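Local coordinates for protein RIF2 (Saccharomyces cerevisiae, PDB 4BJ1) that contributes to telomere length regulation and transcriptional silencing, interacting with RAP1 and RIF1 at telomeres, at residues L21-Y25 against F277-F281; K12-A17 against F236-S240. All coordinates share one frame; numbering follows the deposited sequence.

Both contacts start from helix 10-26 and end in the region assigned to the AAA+ lid. Followed from the N terminus, segment 12-17 comes first and closes onto loop 236-240 (contact 2), with 218 residues between the partners. Further along the same helix, 21-25 closes onto helix 276-290 (contact 1) across 251 residues. The segments alternate along the chain, so the two closures cross rather than nest, and each spans all five strands of the parallel sheet. Their centres lie about 15 Å apart, and they meet where Leu-21 packs on Phe-236. The N-terminal helix is thereby tied to two separate parts of the lid, with two helices between them, and both contacts also touch the second subunit.

Contact 1: L21-Y25 against F277-F281; sequences LGTNY and FTYLF
Tyr-25 and Phe-281 pack ring against ring between two antiparallel helix segments, with centroids 4.6 Å apart and planes inclined at 33°, an oblique pair rather than a true stack. CG of Tyr-25 sits over one face of the Phe-281 ring. Returning the contact, CB of Phe-281 lies 3.8 Å from CD1 of Tyr-25. The tyrosine reaches across because its CG is anti to the backbone N (chi1 -176°), which directs the ring from its own helix to the other. There its edge meets the opposing backbone, CE1 of Tyr-25 lying 3.8 Å from the carbonyl carbon of Phe-277. One residue on, the hydroxyl makes the sole hydrogen bond between the segments, 2.7 Å from OH of Tyr-25 to OG1 of Thr-278. A phenylalanine in place of Tyr-25 would probably leave the Thr-278 hydroxyl without its partner across the contact. The edge of the Phe-281 ring meets the backbone at Leu-21 and Gly-22, with CE1 of Phe-281 3.9 Å from CA of Gly-22. CG of Leu-21 comes obliquely from the side of the ring turned away from Tyr-25, 4.0 Å from CD1 of Phe-281. The segment axes approach no closer than 11.3 Å and run at 178° to each other, so the two aromatic side chains bridge a wide helix-helix spacing. The pairing is an antiparallel helix packing that joins the N-terminal helix 10-26 to helix 276-290 of the AAA+ lid region. His-59, on helix 58-74, meets Tyr-25 edge-to-face and stacks on Phe-277, and Gln-11 of the second subunit packs on Tyr-25, Thr-278 and Phe-281. Helix 223-233 lies alongside, with Met-233 against both Phe-277 and Phe-281.

Contact 2: K12-A17 against F236-S240; sequences KFKSMA and FTFDS
NZ of Lys-12 is held by two carboxylates, forming a salt bridge of 3.0 Å to OD2 of Asp-239 and another to Asp-65 of the second subunit. Since Asp-239 and that Asp-65 approach each other as like charges, the ammonium probably offsets their repulsion. The lysine chain bends at its last two torsions to bring NZ there. Beside this polar pair, Met-16 and Phe-238 form a Met-aromatic contact that fastens the N-terminal helix to the lid loop between helices 223-233 and 243-257. CB of Met-16 stands over the centre of the Phe-238 ring, 3.6 Å from its centroid and only 5° off the normal, which is CH-pi geometry. Beyond it the sulfur lies obliquely past the rim on the CD1 side, with SD of Met-16 4.3 Å from the same centroid and 43° off the normal. The Phe-238 ring also turns its edge toward the face of Phe-13 in an offset edge-to-face pair, with centroids 5.2 Å apart and planes at 61°. Phe-238 is thus engaged by one helix residue over a face and by another at its rim. Phe-236 extends this apolar patch to Ala-17, and its CD2 also touches CZ of Phe-13. Tyr-248 of helix 243-257 stacks on Phe-236 and also meets Phe-13, while Glu-20 of helix 10-26 accepts a hydrogen bond from N of Thr-237. The ring of Phe-236 takes CA of Ala-17 over one face, displaced toward the rim, and CB of Ala-17 lies 3.5 Å from CE2 of Phe-236.

Contact 1: L21-Y25 against F277-F281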
ATOM      1  N   LEU A  21      -2.058   4.741  -4.775  1.00 61.09           N
ATOM      2  CA  LEU A  21      -3.412   4.840  -5.325  1.00 60.85           C
ATOM      3  C   LEU A  21      -4.282   3.785  -4.606  1.00 63.42           C
ATOM      4  O   LEU A  21      -5.356   4.129  -4.109  1.00 62.15           O
ATOM      5  CB  LEU A  21      -3.372   4.681  -6.862  1.00 61.44           C
ATOM      6  CG  LEU A  21      -4.650   4.969  -7.676  1.00 66.33           C
ATOM      7  CD1 LEU A  21      -5.102   6.442  -7.572  1.00 65.96           C
ATOM      8  CD2 LEU A  21      -4.417   4.631  -9.128  1.00 70.53           C
ATOM      9  N   GLY A  22      -3.721   2.581  -4.406  1.00 59.57           N
ATOM     10  CA  GLY A  22      -4.358   1.516  -3.641  1.00 58.76           C
ATOM     11  C   GLY A  22      -4.723   1.975  -2.242  1.00 63.26           C
ATOM     12  O   GLY A  22      -5.891   1.948  -1.854  1.00 64.44           O
ATOM     13  N   THR A  23      -3.736   2.482  -1.513  1.00 59.55           N
ATOM     14  CA  THR A  23      -3.861   3.054  -0.167  1.00 59.05           C
ATOM     15  C   THR A  23      -4.870   4.205  -0.096  1.00 66.19           C
ATOM     16  O   THR A  23      -5.711   4.214   0.805  1.00 68.98           O
ATOM     17  CB  THR A  23      -2.469   3.461   0.313  1.00 52.30           C
ATOM     18  OG1 THR A  23      -1.704   2.269   0.413  1.00 60.85           O
ATOM     19  CG2 THR A  23      -2.479   4.157   1.640  1.00 33.98           C
ATOM     20  N   ASN A  24      -4.777   5.161  -1.031  1.00 62.30           N
ATOM     21  CA  ASN A  24      -5.659   6.319  -1.138  1.00 63.47           C
ATOM     22  C   ASN A  24      -7.103   5.904  -1.253  1.00 67.15           C
ATOM     23  O   ASN A  24      -7.906   6.416  -0.497  1.00 68.15           O
ATOM     24  CB  ASN A  24      -5.260   7.233  -2.303  1.00 65.73           C
ATOM     25  CG  ASN A  24      -4.008   8.028  -2.058  1.00 82.30           C
ATOM     26  OD1 ASN A  24      -3.434   8.031  -0.973  1.00 75.10           O
ATOM     27  ND2 ASN A  24      -3.548   8.719  -3.067  1.00 79.18           N
ATOM     28  N   TYR A  25      -7.426   4.953  -2.149  1.00 62.57           N
ATOM     29  CA  TYR A  25      -8.769   4.402  -2.316  1.00 62.97           C
ATOM     30  C   TYR A  25      -9.272   3.819  -1.001  1.00 69.47           C
ATOM     31  O   TYR A  25     -10.363   4.183  -0.557  1.00 72.67           O
ATOM     32  CB  TYR A  25      -8.740   3.293  -3.371  1.00 63.19           C
ATOM     33  CG  TYR A  25     -10.074   2.675  -3.741  1.00 63.96           C
ATOM     34  CD1 TYR A  25     -10.899   3.276  -4.689  1.00 66.62           C
ATOM     35  CD2 TYR A  25     -10.427   1.402  -3.287  1.00 63.69           C
ATOM     36  CE1 TYR A  25     -12.084   2.672  -5.107  1.00 67.82           C
ATOM     37  CE2 TYR A  25     -11.595   0.772  -3.724  1.00 64.81           C
ATOM     38  CZ  TYR A  25     -12.429   1.420  -4.624  1.00 73.75           C
ATOM     39  OH  TYR A  25     -13.595   0.837  -5.066  1.00 76.32           O
ATOM     40  N   PHE A 277     -15.342   6.876  -7.218  1.00 72.10           N
ATOM     41  CA  PHE A 277     -14.031   6.437  -6.712  1.00 68.77           C
ATOM     42  C   PHE A 277     -13.499   5.224  -7.466  1.00 69.58           C
ATOM     43  O   PHE A 277     -12.347   5.219  -7.885  1.00 66.97           O
ATOM     44  CB  PHE A 277     -14.064   6.222  -5.187  1.00 69.64           C
ATOM     45  CG  PHE A 277     -14.102   7.520  -4.415  1.00 72.11           C
ATOM     46  CD1 PHE A 277     -15.304   8.161  -4.159  1.00 76.89           C
ATOM     47  CD2 PHE A 277     -12.932   8.125  -3.985  1.00 74.91           C
ATOM     48  CE1 PHE A 277     -15.337   9.377  -3.467  1.00 79.32           C
ATOM     49  CE2 PHE A 277     -12.966   9.346  -3.298  1.00 79.31           C
ATOM     50  CZ  PHE A 277     -14.172   9.956  -3.032  1.00 78.68           C
ATOM     51  N   THR A 278     -14.381   4.258  -7.718  1.00 66.54           N
ATOM     52  CA  THR A 278     -14.119   3.027  -8.448  1.00 65.47           C
ATOM     53  C   THR A 278     -13.861   3.332  -9.919  1.00 69.40           C
ATOM     54  O   THR A 278     -12.871   2.833 -10.451  1.00 68.26           O
ATOM     55  CB  THR A 278     -15.284   2.073  -8.231  1.00 73.65           C
ATOM     56  OG1 THR A 278     -15.382   1.788  -6.834  1.00 71.31           O
ATOM     57  CG2 THR A 278     -15.138   0.799  -9.021  1.00 71.82           C
ATOM     58  N   TYR A 279     -14.716   4.173 -10.570  1.00 67.16           N
ATOM     59  CA  TYR A 279     -14.523   4.560 -11.974  1.00 67.50           C
ATOM     60  C   TYR A 279     -13.147   5.256 -12.126  1.00 70.51           C
ATOM     61  O   TYR A 279     -12.373   4.873 -13.005  1.00 71.11           O
ATOM     62  CB  TYR A 279     -15.701   5.406 -12.519  1.00 71.16           C
ATOM     63  CG  TYR A 279     -15.760   5.468 -14.034  1.00 74.49           C
ATOM     64  CD1 TYR A 279     -14.974   6.367 -14.743  1.00 77.85           C
ATOM     65  CD2 TYR A 279     -16.611   4.638 -14.757  1.00 76.42           C
ATOM     66  CE1 TYR A 279     -14.976   6.394 -16.140  1.00 81.70           C
ATOM     67  CE2 TYR A 279     -16.662   4.689 -16.158  1.00 78.93           C
ATOM     68  CZ  TYR A 279     -15.829   5.565 -16.846  1.00 87.12           C
ATOM     69  OH  TYR A 279     -15.773   5.618 -18.224  1.00 85.94           O
ATOM     70  N   LEU A 280     -12.795   6.177 -11.208  1.00 65.12           N
ATOM     71  CA  LEU A 280     -11.496   6.855 -11.236  1.00 64.10           C
ATOM     72  C   LEU A 280     -10.316   5.902 -10.950  1.00 69.09           C
ATOM     73  O   LEU A 280      -9.289   5.959 -11.642  1.00 69.82           O
ATOM     74  CB  LEU A 280     -11.483   8.054 -10.276  1.00 64.08           C
ATOM     75  CG  LEU A 280     -10.197   8.855 -10.198  1.00 67.07           C
ATOM     76  CD1 LEU A 280      -9.912   9.575 -11.499  1.00 67.22           C
ATOM     77  CD2 LEU A 280     -10.227   9.788  -9.027  1.00 70.16           C
ATOM     78  N   PHE A 281     -10.467   5.034  -9.937  1.00 63.47           N
ATOM     79  CA  PHE A 281      -9.461   4.051  -9.563  1.00 60.18           C
ATOM     80  C   PHE A 281      -9.180   3.123 -10.747  1.00 64.14           C
ATOM     81  O   PHE A 281      -8.024   2.959 -11.123  1.00 64.66           O
ATOM     82  CB  PHE A 281      -9.927   3.265  -8.323  1.00 60.38           C
ATOM     83  CG  PHE A 281      -8.929   2.265  -7.809  1.00 59.86           C
ATOM     84  CD1 PHE A 281      -7.843   2.674  -7.036  1.00 60.96           C
ATOM     85  CD2 PHE A 281      -9.051   0.910  -8.122  1.00 60.17           C
ATOM     86  CE1 PHE A 281      -6.905   1.747  -6.584  1.00 59.63           C
ATOM     87  CE2 PHE A 281      -8.107  -0.017  -7.668  1.00 60.32           C
ATOM     88  CZ  PHE A 281      -7.052   0.406  -6.901  1.00 57.37           C
TER

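Contact 2: K12-A17 against F236-S240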
ATOM      1  N   LYS A  12      10.150   2.529 -10.419  1.00 70.71           N
ATOM      2  CA  LYS A  12      10.124   2.960  -9.021  1.00 68.70           C
ATOM      3  C   LYS A  12       8.854   3.795  -8.769  1.00 72.60           C
ATOM      4  O   LYS A  12       8.133   3.503  -7.812  1.00 72.69           O
ATOM      5  CB  LYS A  12      11.402   3.726  -8.630  1.00 70.75           C
ATOM      6  CG  LYS A  12      11.393   4.132  -7.163  1.00 73.17           C
ATOM      7  CD  LYS A  12      12.781   4.484  -6.615  1.00 84.33           C
ATOM      8  CE  LYS A  12      13.149   5.950  -6.675  1.00 84.06           C
ATOM      9  NZ  LYS A  12      12.186   6.795  -5.935  1.00 89.83           N
ATOM     10  N   PHE A  13       8.556   4.784  -9.665  1.00 67.04           N
ATOM     11  CA  PHE A  13       7.381   5.643  -9.608  1.00 63.18           C
ATOM     12  C   PHE A  13       6.138   4.792  -9.753  1.00 68.20           C
ATOM     13  O   PHE A  13       5.267   4.850  -8.888  1.00 67.91           O
ATOM     14  CB  PHE A  13       7.419   6.710 -10.714  1.00 65.18           C
ATOM     15  CG  PHE A  13       6.295   7.701 -10.587  1.00 65.88           C
ATOM     16  CD1 PHE A  13       6.394   8.780  -9.717  1.00 69.64           C
ATOM     17  CD2 PHE A  13       5.088   7.502 -11.257  1.00 68.21           C
ATOM     18  CE1 PHE A  13       5.309   9.655  -9.533  1.00 70.20           C
ATOM     19  CE2 PHE A  13       4.005   8.379 -11.076  1.00 69.92           C
ATOM     20  CZ  PHE A  13       4.128   9.457 -10.227  1.00 68.12           C
ATOM     21  N   LYS A  14       6.055   3.994 -10.846  1.00 64.63           N
ATOM     22  CA  LYS A  14       4.948   3.113 -11.193  1.00 62.49           C
ATOM     23  C   LYS A  14       4.527   2.294  -9.991  1.00 66.48           C
ATOM     24  O   LYS A  14       3.364   2.378  -9.592  1.00 65.39           O
ATOM     25  CB  LYS A  14       5.355   2.199 -12.361  1.00 66.20           C
ATOM     26  CG  LYS A  14       4.259   1.262 -12.864  1.00 72.52           C
ATOM     27  CD  LYS A  14       4.577   0.841 -14.271  1.00 84.07           C
ATOM     28  CE  LYS A  14       3.836  -0.377 -14.704  1.00 99.86           C
ATOM     29  NZ  LYS A  14       4.400  -0.862 -15.981  1.00115.34           N
ATOM     30  N   SER A  15       5.477   1.522  -9.396  1.00 62.87           N
ATOM     31  CA  SER A  15       5.191   0.647  -8.267  1.00 61.39           C
ATOM     32  C   SER A  15       4.703   1.432  -7.035  1.00 64.27           C
ATOM     33  O   SER A  15       3.775   0.984  -6.348  1.00 61.83           O
ATOM     34  CB  SER A  15       6.410  -0.203  -7.938  1.00 66.33           C
ATOM     35  OG  SER A  15       7.421   0.578  -7.324  1.00 76.33           O
ATOM     36  N   MET A  16       5.311   2.605  -6.770  1.00 61.03           N
ATOM     37  CA  MET A  16       4.972   3.440  -5.619  1.00 59.81           C
ATOM     38  C   MET A  16       3.622   4.129  -5.806  1.00 64.03           C
ATOM     39  O   MET A  16       2.867   4.296  -4.834  1.00 63.86           O
ATOM     40  CB  MET A  16       6.080   4.464  -5.347  1.00 63.34           C
ATOM     41  CG  MET A  16       7.256   3.901  -4.581  1.00 68.63           C
ATOM     42  SD  MET A  16       8.463   5.194  -4.212  1.00 74.68           S
ATOM     43  CE  MET A  16       9.701   4.267  -3.404  1.00 73.44           C
ATOM     44  N   ALA A  17       3.330   4.537  -7.056  1.00 60.05           N
ATOM     45  CA  ALA A  17       2.083   5.188  -7.435  1.00 58.70           C
ATOM     46  C   ALA A  17       0.970   4.152  -7.324  1.00 64.07           C
ATOM     47  O   ALA A  17      -0.073   4.447  -6.748  1.00 65.03           O
ATOM     48  CB  ALA A  17       2.171   5.745  -8.852  1.00 59.76           C
ATOM     49  N   PHE A 236      -0.053  12.100  -5.030  1.00 69.59           N
ATOM     50  CA  PHE A 236       0.863  11.211  -4.339  1.00 67.38           C
ATOM     51  C   PHE A 236       1.811  11.955  -3.416  1.00 72.51           C
ATOM     52  O   PHE A 236       2.171  13.111  -3.673  1.00 74.24           O
ATOM     53  CB  PHE A 236       1.611  10.313  -5.325  1.00 67.34           C
ATOM     54  CG  PHE A 236       0.730   9.502  -6.251  1.00 66.25           C
ATOM     55  CD1 PHE A 236      -0.395   8.836  -5.768  1.00 67.49           C
ATOM     56  CD2 PHE A 236       1.047   9.372  -7.602  1.00 66.59           C
ATOM     57  CE1 PHE A 236      -1.211   8.092  -6.629  1.00 66.66           C
ATOM     58  CE2 PHE A 236       0.241   8.623  -8.457  1.00 67.63           C
ATOM     59  CZ  PHE A 236      -0.883   7.989  -7.965  1.00 65.26           C
ATOM     60  N   THR A 237       2.212  11.274  -2.333  1.00 66.84           N
ATOM     61  CA  THR A 237       3.058  11.821  -1.281  1.00 67.85           C
ATOM     62  C   THR A 237       4.401  11.118  -1.071  1.00 70.91           C
ATOM     63  O   THR A 237       5.188  11.579  -0.224  1.00 74.38           O
ATOM     64  CB  THR A 237       2.291  11.878   0.043  1.00 68.57           C
ATOM     65  OG1 THR A 237       2.123  10.555   0.553  1.00 64.03           O
ATOM     66  CG2 THR A 237       0.979  12.643  -0.058  1.00 63.50           C
ATOM     67  N   PHE A 238       4.674  10.027  -1.813  1.00 63.20           N
ATOM     68  CA  PHE A 238       5.954   9.307  -1.683  1.00 63.35           C
ATOM     69  C   PHE A 238       7.104  10.168  -2.249  1.00 72.91           C
ATOM     70  O   PHE A 238       6.824  10.993  -3.112  1.00 73.87           O
ATOM     71  CB  PHE A 238       5.893   7.928  -2.355  1.00 61.29           C
ATOM     72  CG  PHE A 238       5.571   7.958  -3.821  1.00 59.80           C
ATOM     73  CD1 PHE A 238       6.580   8.115  -4.770  1.00 62.75           C
ATOM     74  CD2 PHE A 238       4.262   7.796  -4.263  1.00 58.30           C
ATOM     75  CE1 PHE A 238       6.280   8.145  -6.134  1.00 62.61           C
ATOM     76  CE2 PHE A 238       3.970   7.764  -5.623  1.00 60.57           C
ATOM     77  CZ  PHE A 238       4.978   7.970  -6.554  1.00 60.15           C
ATOM     78  N   ASP A 239       8.368   9.987  -1.801  1.00 72.80           N
ATOM     79  CA  ASP A 239       9.510  10.818  -2.268  1.00 76.80           C
ATOM     80  C   ASP A 239       9.120  12.292  -2.214  1.00 86.74           C
ATOM     81  O   ASP A 239       9.060  12.967  -3.253  1.00 85.92           O
ATOM     82  CB  ASP A 239      10.036  10.455  -3.684  1.00 77.90           C
ATOM     83  CG  ASP A 239      10.248   8.986  -3.959  1.00 97.08           C
ATOM     84  OD1 ASP A 239      10.817   8.300  -3.088  1.00100.62           O
ATOM     85  OD2 ASP A 239       9.853   8.519  -5.068  1.00104.17           O
ATOM     86  N   SER A 240       8.753  12.768  -1.008  1.00 88.15           N
ATOM     87  CA  SER A 240       8.371  14.163  -0.862  1.00 90.70           C
ATOM     88  C   SER A 240       9.583  15.022  -1.119  1.00 96.38           C
ATOM     89  O   SER A 240      10.690  14.655  -0.712  1.00 96.35           O
ATOM     90  CB  SER A 240       7.758  14.435   0.504  1.00 96.84           C
ATOM     91  OG  SER A 240       6.450  13.881   0.515  1.00111.80           O
TER